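Local coordinates for protein prolyl endopeptidase (Myxococcus xanthus, PDB 2BKL) that probably hydrolyses oligopeptides after proline and, far less readily, after alanine, as a serine endopeptidase of the S9A family, at residues 7-12 and 24-29; 20-25 and 594-599; 70-75 and 84-89. All coordinates share one frame; numbering follows the deposited sequence.

Contact 1: residues 7-12 and 24-29; sequences RAEQVV and YRWLED
The indole NE1 of W26 donates to the backbone O of R7 across 2.8 Å, a fairly straight bond (159° at the hydrogen) with the acceptor at the edge of the indole, in its plane. Beside this bond the R7 guanidinium makes a cation-pi stack on the same indole, joining the N-terminal loop 7-12 to the 3-10 turn 25-27, in the N-terminal segment that, as in other prolyl oligopeptidases, packs with the hydrolase domain. The guanidinium of R7 lies over one face of the indole, its CZ 4.1 Å from the centroid of the five-membered ring of W26. The two planes are 27° apart, and NH2 leans in nearest. A bend at chi3 (68°) in an otherwise extended chain folds the guanidinium back over the ring. Its rotation is fixed by carboxylates: NE of R7 makes a salt bridge to OE2 of E9 at 3.0 Å, on the anti side but tilted out of the carboxylate plane, and NH1 pairs with E34 of helix 33-51. L27 CD2 covers the other indole face, so W26 is sandwiched. Without the indole, as with an alanine here, the R7 carbonyl would probably lose its donor and the guanidinium its flat support, leaving a gap against L27. Y24 turns the edge of its ring to the same carbonyl, CD1 lying 3.5 Å from R7 O, while its CE1 touches the methyl of A8. Farther along, CG1 of V11 sits over one face of the R25 guanidinium, whose nitrogens are engaged by D22 and D13. A water joins the segments once more, giving a hydrogen to E9 OE1 at 2.7 Å and accepting the backbone N-H of W26 at 2.9 Å.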
loop_
_atom_site.group_PDB
_atom_site.type_symbol
_atom_site.label_atom_id
_atom_site.label_comp_id
_atom_site.label_asym_id
_atom_site.label_seq_id
_atom_site.Cartn_x
_atom_site.Cartn_y
_atom_site.Cartn_z
ATOM N N ARG A 7 -5.695 7.215 32.949
ATOM C CA ARG A 7 -6.167 8.509 33.404
ATOM C C ARG A 7 -6.769 9.303 32.249
ATOM O O ARG A 7 -6.164 9.393 31.176
ATOM C CB ARG A 7 -4.994 9.287 34.017
ATOM C CG ARG A 7 -5.301 10.748 34.371
ATOM C CD ARG A 7 -4.104 11.546 34.938
ATOM N NE ARG A 7 -2.997 11.809 33.989
ATOM C CZ ARG A 7 -1.903 11.060 33.878
ATOM N NH1 ARG A 7 -1.757 9.969 34.631
ATOM N NH2 ARG A 7 -0.955 11.396 33.019
ATOM N N ALA A 8 -7.944 9.872 32.480
ATOM C CA ALA A 8 -8.605 10.781 31.568
ATOM C C ALA A 8 -8.451 12.178 32.132
ATOM O O ALA A 8 -8.712 12.400 33.317
ATOM C CB ALA A 8 -10.072 10.453 31.434
ATOM N N GLU A 9 -7.999 13.107 31.296
ATOM C CA GLU A 9 -7.867 14.515 31.677
ATOM C C GLU A 9 -8.929 15.383 31.009
ATOM O O GLU A 9 -9.664 14.956 30.131
ATOM C CB GLU A 9 -6.475 15.021 31.367
ATOM C CG GLU A 9 -5.371 14.224 32.050
ATOM C CD GLU A 9 -3.957 14.706 31.753
ATOM O OE1 GLU A 9 -3.718 15.301 30.685
ATOM O OE2 GLU A 9 -3.059 14.455 32.585
ATOM N N GLN A 10 -9.034 16.619 31.454
ATOM C CA GLN A 10 -10.041 17.529 30.927
ATOM C C GLN A 10 -9.460 18.507 29.926
ATOM O O GLN A 10 -9.851 19.663 29.881
ATOM C CB GLN A 10 -10.707 18.282 32.082
ATOM C CG GLN A 10 -11.381 17.364 33.088
ATOM C CD GLN A 10 -12.538 16.612 32.501
ATOM O OE1 GLN A 10 -13.441 17.218 31.905
ATOM N NE2 GLN A 10 -12.520 15.283 32.634
ATOM N N VAL A 11 -8.550 18.034 29.086
ATOM C CA VAL A 11 -8.004 18.845 28.020
ATOM C C VAL A 11 -9.079 19.180 26.992
ATOM O O VAL A 11 -9.771 18.291 26.472
ATOM C CB VAL A 11 -6.844 18.130 27.308
ATOM C CG1 VAL A 11 -6.378 18.914 26.115
ATOM C CG2 VAL A 11 -5.731 17.862 28.294
ATOM N N VAL A 12 -9.229 20.468 26.713
ATOM C CA VAL A 12 -10.143 20.946 25.683
ATOM C C VAL A 12 -9.431 22.049 24.889
ATOM O O VAL A 12 -8.589 22.794 25.423
ATOM C CB VAL A 12 -11.481 21.432 26.298
ATOM C CG1 VAL A 12 -12.459 21.875 25.211
ATOM C CG2 VAL A 12 -12.130 20.349 27.123
ATOM N N TYR A 24 -7.368 11.949 26.377
ATOM C CA TYR A 24 -6.176 11.117 26.415
ATOM C C TYR A 24 -4.993 11.756 25.675
ATOM O O TYR A 24 -4.074 11.074 25.281
ATOM C CB TYR A 24 -6.514 9.714 25.874
ATOM C CG TYR A 24 -7.615 9.097 26.673
ATOM C CD1 TYR A 24 -7.430 8.754 28.000
ATOM C CD2 TYR A 24 -8.888 8.944 26.135
ATOM C CE1 TYR A 24 -8.456 8.219 28.755
ATOM C CE2 TYR A 24 -9.927 8.431 26.892
ATOM C CZ TYR A 24 -9.700 8.056 28.208
ATOM O OH TYR A 24 -10.743 7.562 28.960
ATOM N N ARG A 25 -5.009 13.081 25.563
ATOM C CA ARG A 25 -3.884 13.853 25.027
ATOM C C ARG A 25 -2.520 13.408 25.575
ATOM O O ARG A 25 -1.528 13.371 24.838
ATOM C CB ARG A 25 -4.119 15.334 25.297
ATOM C CG ARG A 25 -2.959 16.263 24.940
ATOM C CD ARG A 25 -2.676 16.370 23.469
ATOM N NE ARG A 25 -3.808 16.910 22.768
ATOM C CZ ARG A 25 -4.185 18.182 22.760
ATOM N NH1 ARG A 25 -3.416 19.118 23.313
ATOM N NH2 ARG A 25 -5.298 18.551 22.143
ATOM N N TRP A 26 -2.448 13.062 26.855
ATOM C CA TRP A 26 -1.184 12.708 27.470
ATOM C C TRP A 26 -0.515 11.496 26.853
ATOM O O TRP A 26 0.703 11.361 26.923
ATOM C CB TRP A 26 -1.333 12.567 29.005
ATOM C CG TRP A 26 -2.031 11.341 29.507
ATOM C CD1 TRP A 26 -3.377 11.173 29.724
ATOM C CD2 TRP A 26 -1.412 10.117 29.902
ATOM N NE1 TRP A 26 -3.621 9.908 30.202
ATOM C CE2 TRP A 26 -2.434 9.239 30.339
ATOM C CE3 TRP A 26 -0.098 9.661 29.930
ATOM C CZ2 TRP A 26 -2.168 7.943 30.791
ATOM C CZ3 TRP A 26 0.160 8.370 30.372
ATOM C CH2 TRP A 26 -0.873 7.530 30.800
ATOM N N LEU A 27 -1.309 10.615 26.236
ATOM C CA LEU A 27 -0.751 9.445 25.563
ATOM C C LEU A 27 -0.078 9.739 24.241
ATOM O O LEU A 27 0.538 8.830 23.659
ATOM C CB LEU A 27 -1.855 8.416 25.297
ATOM C CG LEU A 27 -2.458 7.765 26.538
ATOM C CD1 LEU A 27 -3.649 6.936 26.150
ATOM C CD2 LEU A 27 -1.427 6.886 27.211
ATOM N N GLU A 28 -0.131 10.974 23.752
ATOM C CA GLU A 28 0.515 11.293 22.461
ATOM C C GLU A 28 2.033 11.184 22.485
ATOM O O GLU A 28 2.635 10.725 21.537
ATOM C CB GLU A 28 0.099 12.667 21.930
ATOM C CG GLU A 28 -1.363 12.751 21.512
ATOM C CD GLU A 28 -1.791 14.093 20.940
ATOM O OE1 GLU A 28 -0.954 15.012 20.883
ATOM O OE2 GLU A 28 -2.981 14.222 20.550
ATOM N N ASP A 29 2.647 11.608 23.581
ATOM C CA ASP A 29 4.099 11.741 23.650
ATOM C C ASP A 29 4.700 10.432 24.134
ATOM O O ASP A 29 4.692 10.128 25.317
ATOM C CB ASP A 29 4.458 12.891 24.580
ATOM C CG ASP A 29 5.950 13.140 24.640
ATOM O OD1 ASP A 29 6.704 12.516 23.858
ATOM O OD2 ASP A 29 6.439 13.957 25.447
HETATM O O HOH W 1 -4.673 13.930 28.516
#

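Contact 2: residues 20-25 and 594-599; sequences VADPYR and SPYHHV
Two hydrogen bonds meet on the phenol oxygen of Y596, which enters the type I turn D22-R25 from the loop after helix 584-593. OH of Y596 donates to OD1 of D22 at 2.6 Å, on the anti side of that oxygen and 26° out of the carboxylate plane. The same OH accepts the backbone N-H of Y24 at 3.0 Å, so one hydroxyl holds both a side chain and the backbone of the turn. Y596 has CG opposite its backbone N (chi1 172°), which sends the ring across toward the turn. Charges surround D22. Its OD2 is gripped side-on by NE and NH2 of R25, both from one face of the carboxylate, while K626 of helix 622-632 pairs with OD1; together they would be expected to keep this buried acid ionised. A water 2.9 Å from NE2 of H597 also reaches OD2, though weakly. Packing completes the contact. CD of P23 lies 3.4 Å from the OH of Y596, and CD2 of Y24 touches the rim of the phenol ring at CE1. V20 sets CG1 3.4 Å from NE2 of H597, whose ring edge also faces the backbone O of A21. S594 OG hydrogen-bonds in the ring plane to H597 ND1 at 2.7 Å. The contact joins an N-terminal turn to the alpha/beta-hydrolase part of the chain, in keeping with the prolyl oligopeptidase fold, in which both ends of the chain contribute to the catalytic domain.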
loop_
_atom_site.group_PDB
_atom_site.type_symbol
_atom_site.label_atom_id
_atom_site.label_comp_id
_atom_site.label_asym_id
_atom_site.label_seq_id
_atom_site.Cartn_x
_atom_site.Cartn_y
_atom_site.Cartn_z
ATOM N N VAL A 20 -13.385 21.121 21.406
ATOM C CA VAL A 20 -12.964 19.748 21.105
ATOM C C VAL A 20 -12.271 19.179 22.333
ATOM O O VAL A 20 -11.246 19.676 22.739
ATOM C CB VAL A 20 -12.009 19.709 19.904
ATOM C CG1 VAL A 20 -11.568 18.280 19.569
ATOM C CG2 VAL A 20 -12.657 20.352 18.695
ATOM N N ALA A 21 -12.818 18.105 22.886
ATOM C CA ALA A 21 -12.239 17.428 24.040
ATOM C C ALA A 21 -11.229 16.364 23.612
ATOM O O ALA A 21 -11.443 15.632 22.640
ATOM C CB ALA A 21 -13.336 16.818 24.893
ATOM N N ASP A 22 -10.153 16.249 24.384
ATOM C CA ASP A 22 -9.049 15.336 24.106
ATOM C C ASP A 22 -8.610 14.693 25.433
ATOM O O ASP A 22 -7.554 15.014 25.967
ATOM C CB ASP A 22 -7.912 16.086 23.417
ATOM C CG ASP A 22 -6.947 15.197 22.660
ATOM O OD1 ASP A 22 -6.821 13.971 22.948
ATOM O OD2 ASP A 22 -6.243 15.698 21.761
ATOM N N PRO A 23 -9.425 13.811 25.987
ATOM C CA PRO A 23 -9.146 13.289 27.331
ATOM C C PRO A 23 -7.850 12.534 27.467
ATOM O O PRO A 23 -7.270 12.503 28.559
ATOM C CB PRO A 23 -10.356 12.378 27.617
ATOM C CG PRO A 23 -10.980 12.135 26.313
ATOM C CD PRO A 23 -10.694 13.312 25.443
ATOM N N TYR A 24 -7.368 11.949 26.377
ATOM C CA TYR A 24 -6.176 11.117 26.415
ATOM C C TYR A 24 -4.993 11.756 25.675
ATOM O O TYR A 24 -4.074 11.074 25.281
ATOM C CB TYR A 24 -6.514 9.714 25.874
ATOM C CG TYR A 24 -7.615 9.097 26.673
ATOM C CD1 TYR A 24 -7.430 8.754 28.000
ATOM C CD2 TYR A 24 -8.888 8.944 26.135
ATOM C CE1 TYR A 24 -8.456 8.219 28.755
ATOM C CE2 TYR A 24 -9.927 8.431 26.892
ATOM C CZ TYR A 24 -9.700 8.056 28.208
ATOM O OH TYR A 24 -10.743 7.562 28.960
ATOM N N ARG A 25 -5.009 13.081 25.563
ATOM C CA ARG A 25 -3.884 13.853 25.027
ATOM C C ARG A 25 -2.520 13.408 25.575
ATOM O O ARG A 25 -1.528 13.371 24.838
ATOM C CB ARG A 25 -4.119 15.334 25.297
ATOM C CG ARG A 25 -2.959 16.263 24.940
ATOM C CD ARG A 25 -2.676 16.370 23.469
ATOM N NE ARG A 25 -3.808 16.910 22.768
ATOM C CZ ARG A 25 -4.185 18.182 22.760
ATOM N NH1 ARG A 25 -3.416 19.118 23.313
ATOM N NH2 ARG A 25 -5.298 18.551 22.143
ATOM N N SER A 594 -14.200 11.900 12.795
ATOM C CA SER A 594 -12.967 11.573 13.560
ATOM C C SER A 594 -13.294 10.530 14.631
ATOM O O SER A 594 -14.025 10.837 15.577
ATOM C CB SER A 594 -12.447 12.839 14.204
ATOM O OG SER A 594 -11.297 12.573 15.005
ATOM N N PRO A 595 -12.920 9.274 14.455
ATOM C CA PRO A 595 -13.414 8.233 15.366
ATOM C C PRO A 595 -13.127 8.497 16.843
ATOM O O PRO A 595 -13.952 8.195 17.701
ATOM C CB PRO A 595 -12.712 6.965 14.846
ATOM C CG PRO A 595 -12.608 7.247 13.390
ATOM C CD PRO A 595 -12.229 8.695 13.282
ATOM N N TYR A 596 -11.953 9.032 17.143
ATOM C CA TYR A 596 -11.550 9.308 18.518
ATOM C C TYR A 596 -12.519 10.246 19.217
ATOM O O TYR A 596 -12.669 10.161 20.428
ATOM C CB TYR A 596 -10.153 9.893 18.525
ATOM C CG TYR A 596 -9.680 10.406 19.861
ATOM C CD1 TYR A 596 -9.502 9.561 20.938
ATOM C CD2 TYR A 596 -9.406 11.742 20.037
ATOM C CE1 TYR A 596 -9.052 10.026 22.158
ATOM C CE2 TYR A 596 -8.965 12.230 21.275
ATOM C CZ TYR A 596 -8.779 11.357 22.306
ATOM O OH TYR A 596 -8.282 11.908 23.468
ATOM N N HIS A 597 -13.187 11.115 18.447
ATOM C CA HIS A 597 -14.137 12.091 18.985
ATOM C C HIS A 597 -15.580 11.625 18.953
ATOM O O HIS A 597 -16.492 12.405 19.262
ATOM C CB HIS A 597 -13.994 13.422 18.240
ATOM C CG HIS A 597 -12.637 14.000 18.368
ATOM N ND1 HIS A 597 -11.652 13.807 17.417
ATOM C CD2 HIS A 597 -12.083 14.756 19.347
ATOM C CE1 HIS A 597 -10.542 14.398 17.821
ATOM N NE2 HIS A 597 -10.778 14.998 18.984
ATOM N N HIS A 598 -15.795 10.353 18.622
ATOM C CA HIS A 598 -17.144 9.816 18.504
ATOM C C HIS A 598 -17.366 8.510 19.231
ATOM O O HIS A 598 -18.269 7.724 18.886
ATOM C CB HIS A 598 -17.528 9.726 17.031
ATOM C CG HIS A 598 -17.761 11.073 16.418
ATOM N ND1 HIS A 598 -18.972 11.738 16.497
ATOM C CD2 HIS A 598 -16.910 11.916 15.783
ATOM C CE1 HIS A 598 -18.855 12.917 15.909
ATOM N NE2 HIS A 598 -17.613 13.054 15.479
ATOM N N VAL A 599 -16.570 8.283 20.271
ATOM C CA VAL A 599 -16.798 7.132 21.169
ATOM C C VAL A 599 -17.874 7.554 22.185
ATOM O O VAL A 599 -17.559 8.046 23.256
ATOM C CB VAL A 599 -15.510 6.640 21.828
ATOM C CG1 VAL A 599 -15.757 5.422 22.689
ATOM C CG2 VAL A 599 -14.440 6.351 20.771
HETATM O O HOH W 2 -8.058 15.862 19.559
#

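Contact 3: residues 70-75 and 84-89; sequences DSVSTP and YVRTHK
Segments 70-75 and 84-89 run antiparallel, their end-to-end directions 178° apart, with S71 and T87 as a hydrogen-bonded pair and V72 and R86 as the non-hydrogen-bonded pair beside it. S71 N donates to T87 O at 3.3 Å, and T87 N returns a bond to S71 O at 3.1 Å. At the next step S73 N meets V85 O at 2.9 Å, but the reply from V85 N goes to the side-chain OG of S73, 3.0 Å away, instead of its carbonyl. With chi1 at 79°, S73 holds that hydroxyl between its own backbone N and carbonyl carbon; the same OG gives its hydrogen to T74 O, so the hydroxyl is used as both donor and acceptor. The hydroxyls of the neighbouring pair, S71 OG and T87 OG1, meet at 2.6 Å, and T87 OG1 also hydrogen-bonds to T69 O. This hairpin, 71-78 with 81-87, opens the first four-stranded blade of the seven-bladed beta-propeller. V72, across the sheet from those hydroxyls, packs on W403 and A404 in strand 400-405 of the last blade, and T74 reaches Y378. On this face of the sheet V72 CG2 lies over one face of the R86 guanidinium, near its rim, and touches Y84 CD2 at 3.6 Å. E106 ties down the far ends of both, taking NH2 of R86 in a salt bridge and OH of Y84 in a hydrogen bond. A water accepts from R86 NH1 and probably donates to S71 O. At the exposed end, the K89 chain crosses the carboxylate of D70 at about a right angle, bringing CE 3.4 Å from OD2, whereas the charged NZ stays 4.5 Å from that oxygen, beyond salt-bridge range.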
loop_
_atom_site.group_PDB
_atom_site.type_symbol
_atom_site.label_atom_id
_atom_site.label_comp_id
_atom_site.label_asym_id
_atom_site.label_seq_id
_atom_site.Cartn_x
_atom_site.Cartn_y
_atom_site.Cartn_z
ATOM N N ASP A 70 8.211 -21.423 -1.150
ATOM C CA ASP A 70 9.187 -21.274 -2.213
ATOM C C ASP A 70 8.518 -20.407 -3.250
ATOM O O ASP A 70 7.495 -20.792 -3.814
ATOM C CB ASP A 70 9.515 -22.626 -2.845
ATOM C CG ASP A 70 10.260 -23.510 -1.926
ATOM O OD1 ASP A 70 11.329 -23.087 -1.433
ATOM O OD2 ASP A 70 9.836 -24.645 -1.595
ATOM N N SER A 71 9.056 -19.229 -3.493
ATOM C CA SER A 71 8.527 -18.359 -4.505
ATOM C C SER A 71 9.684 -17.641 -5.185
ATOM O O SER A 71 10.819 -17.611 -4.685
ATOM C CB SER A 71 7.576 -17.353 -3.888
ATOM O OG SER A 71 8.261 -16.323 -3.185
ATOM N N VAL A 72 9.392 -17.131 -6.366
ATOM C CA VAL A 72 10.339 -16.284 -7.102
ATOM C C VAL A 72 9.593 -15.102 -7.715
ATOM O O VAL A 72 8.439 -15.278 -8.179
ATOM C CB VAL A 72 11.094 -17.074 -8.172
ATOM C CG1 VAL A 72 10.163 -17.570 -9.254
ATOM C CG2 VAL A 72 12.221 -16.222 -8.781
ATOM N N SER A 73 10.221 -13.919 -7.699
ATOM C CA SER A 73 9.693 -12.654 -8.270
ATOM C C SER A 73 9.940 -12.636 -9.772
ATOM O O SER A 73 10.756 -13.378 -10.281
ATOM C CB SER A 73 10.378 -11.383 -7.655
ATOM O OG SER A 73 11.710 -11.054 -8.203
ATOM N N THR A 74 9.246 -11.747 -10.481
ATOM C CA THR A 74 9.636 -11.462 -11.861
ATOM C C THR A 74 11.078 -10.960 -11.921
ATOM O O THR A 74 11.515 -10.230 -11.020
ATOM C CB THR A 74 8.732 -10.412 -12.546
ATOM O OG1 THR A 74 8.673 -9.207 -11.794
ATOM C CG2 THR A 74 7.302 -10.882 -12.613
ATOM N N PRO A 75 11.804 -11.315 -12.973
ATOM C CA PRO A 75 13.218 -10.943 -13.055
ATOM C C PRO A 75 13.465 -9.570 -13.672
ATOM O O PRO A 75 12.745 -9.132 -14.578
ATOM C CB PRO A 75 13.799 -12.040 -13.936
ATOM C CG PRO A 75 12.665 -12.477 -14.806
ATOM C CD PRO A 75 11.409 -12.192 -14.089
ATOM N N TYR A 84 16.518 -11.221 -9.228
ATOM C CA TYR A 84 15.187 -11.593 -8.777
ATOM C C TYR A 84 15.242 -12.026 -7.321
ATOM O O TYR A 84 16.290 -12.480 -6.833
ATOM C CB TYR A 84 14.593 -12.716 -9.682
ATOM C CG TYR A 84 15.562 -13.863 -9.824
ATOM C CD1 TYR A 84 16.524 -13.845 -10.813
ATOM C CD2 TYR A 84 15.578 -14.914 -8.911
ATOM C CE1 TYR A 84 17.452 -14.835 -10.924
ATOM C CE2 TYR A 84 16.509 -15.918 -9.024
ATOM C CZ TYR A 84 17.450 -15.867 -10.024
ATOM O OH TYR A 84 18.399 -16.845 -10.175
ATOM N N VAL A 85 14.137 -11.839 -6.630
ATOM C CA VAL A 85 14.015 -12.223 -5.242
ATOM C C VAL A 85 13.357 -13.600 -5.111
ATOM O O VAL A 85 12.408 -13.916 -5.837
ATOM C CB VAL A 85 13.233 -11.147 -4.502
ATOM C CG1 VAL A 85 12.867 -11.580 -3.115
ATOM C CG2 VAL A 85 14.066 -9.860 -4.439
ATOM N N ARG A 86 13.840 -14.415 -4.170
ATOM C CA ARG A 86 13.204 -15.673 -3.821
ATOM C C ARG A 86 12.816 -15.681 -2.363
ATOM O O ARG A 86 13.481 -15.079 -1.532
ATOM C CB ARG A 86 14.148 -16.857 -4.005
ATOM C CG ARG A 86 14.531 -17.208 -5.445
ATOM C CD ARG A 86 15.288 -18.525 -5.533
ATOM N NE ARG A 86 15.705 -18.925 -6.872
ATOM C CZ ARG A 86 14.949 -19.575 -7.744
ATOM N NH1 ARG A 86 13.693 -19.871 -7.457
ATOM N NH2 ARG A 86 15.446 -19.893 -8.935
ATOM N N THR A 87 11.751 -16.402 -2.043
ATOM C CA THR A 87 11.570 -16.865 -0.682
ATOM C C THR A 87 11.883 -18.354 -0.635
ATOM O O THR A 87 11.711 -19.080 -1.610
ATOM C CB THR A 87 10.147 -16.650 -0.152
ATOM O OG1 THR A 87 9.186 -17.351 -0.971
ATOM C CG2 THR A 87 9.747 -15.174 -0.176
ATOM N N HIS A 88 12.313 -18.793 0.537
ATOM C CA HIS A 88 12.588 -20.207 0.834
ATOM C C HIS A 88 11.790 -20.609 2.080
ATOM O O HIS A 88 11.407 -19.765 2.901
ATOM C CB HIS A 88 14.090 -20.450 1.093
ATOM C CG HIS A 88 14.991 -20.097 -0.053
ATOM N ND1 HIS A 88 14.853 -20.648 -1.306
ATOM C CD2 HIS A 88 16.060 -19.273 -0.122
ATOM C CE1 HIS A 88 15.790 -20.160 -2.105
ATOM N NE2 HIS A 88 16.532 -19.316 -1.413
ATOM N N LYS A 89 11.538 -21.900 2.240
ATOM C CA LYS A 89 10.711 -22.380 3.345
ATOM C C LYS A 89 11.422 -22.318 4.677
ATOM O O LYS A 89 10.772 -22.485 5.711
ATOM C CB LYS A 89 10.224 -23.805 3.089
ATOM C CG LYS A 89 9.235 -23.902 1.971
ATOM C CD LYS A 89 8.450 -25.189 2.035
ATOM C CE LYS A 89 7.548 -25.328 0.841
ATOM N NZ LYS A 89 6.609 -26.455 1.052
HETATM O O HOH W 3 12.933 -21.514 -2.922
HETATM O O HOH W 4 9.746 -14.117 -4.243
HETATM O O HOH W 5 12.196 -20.074 -4.826
#

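How the contacts relate
From the N terminus, contact 1 closes first: it folds residues 24-29 back on 7-12 around the small hairpin 12-15 and 18-21. Contact 2 begins where contact 1 ends, sharing Y24 and R25, and backbone pairs E9 N with P23 O and V11 O with D22 N bind the two together. Its other segment, 594-599, lies more than 560 residues on, so it closes a loop containing the whole propeller. Contact 3, a local hairpin closure, follows contact 1 in series and is nested inside that loop. It lies on the opposite side of the chain's centre, about 45 Å from contact 2 between centres. Contacts 1 and 2 thus fasten the hydrolase side, contact 3 the first blade.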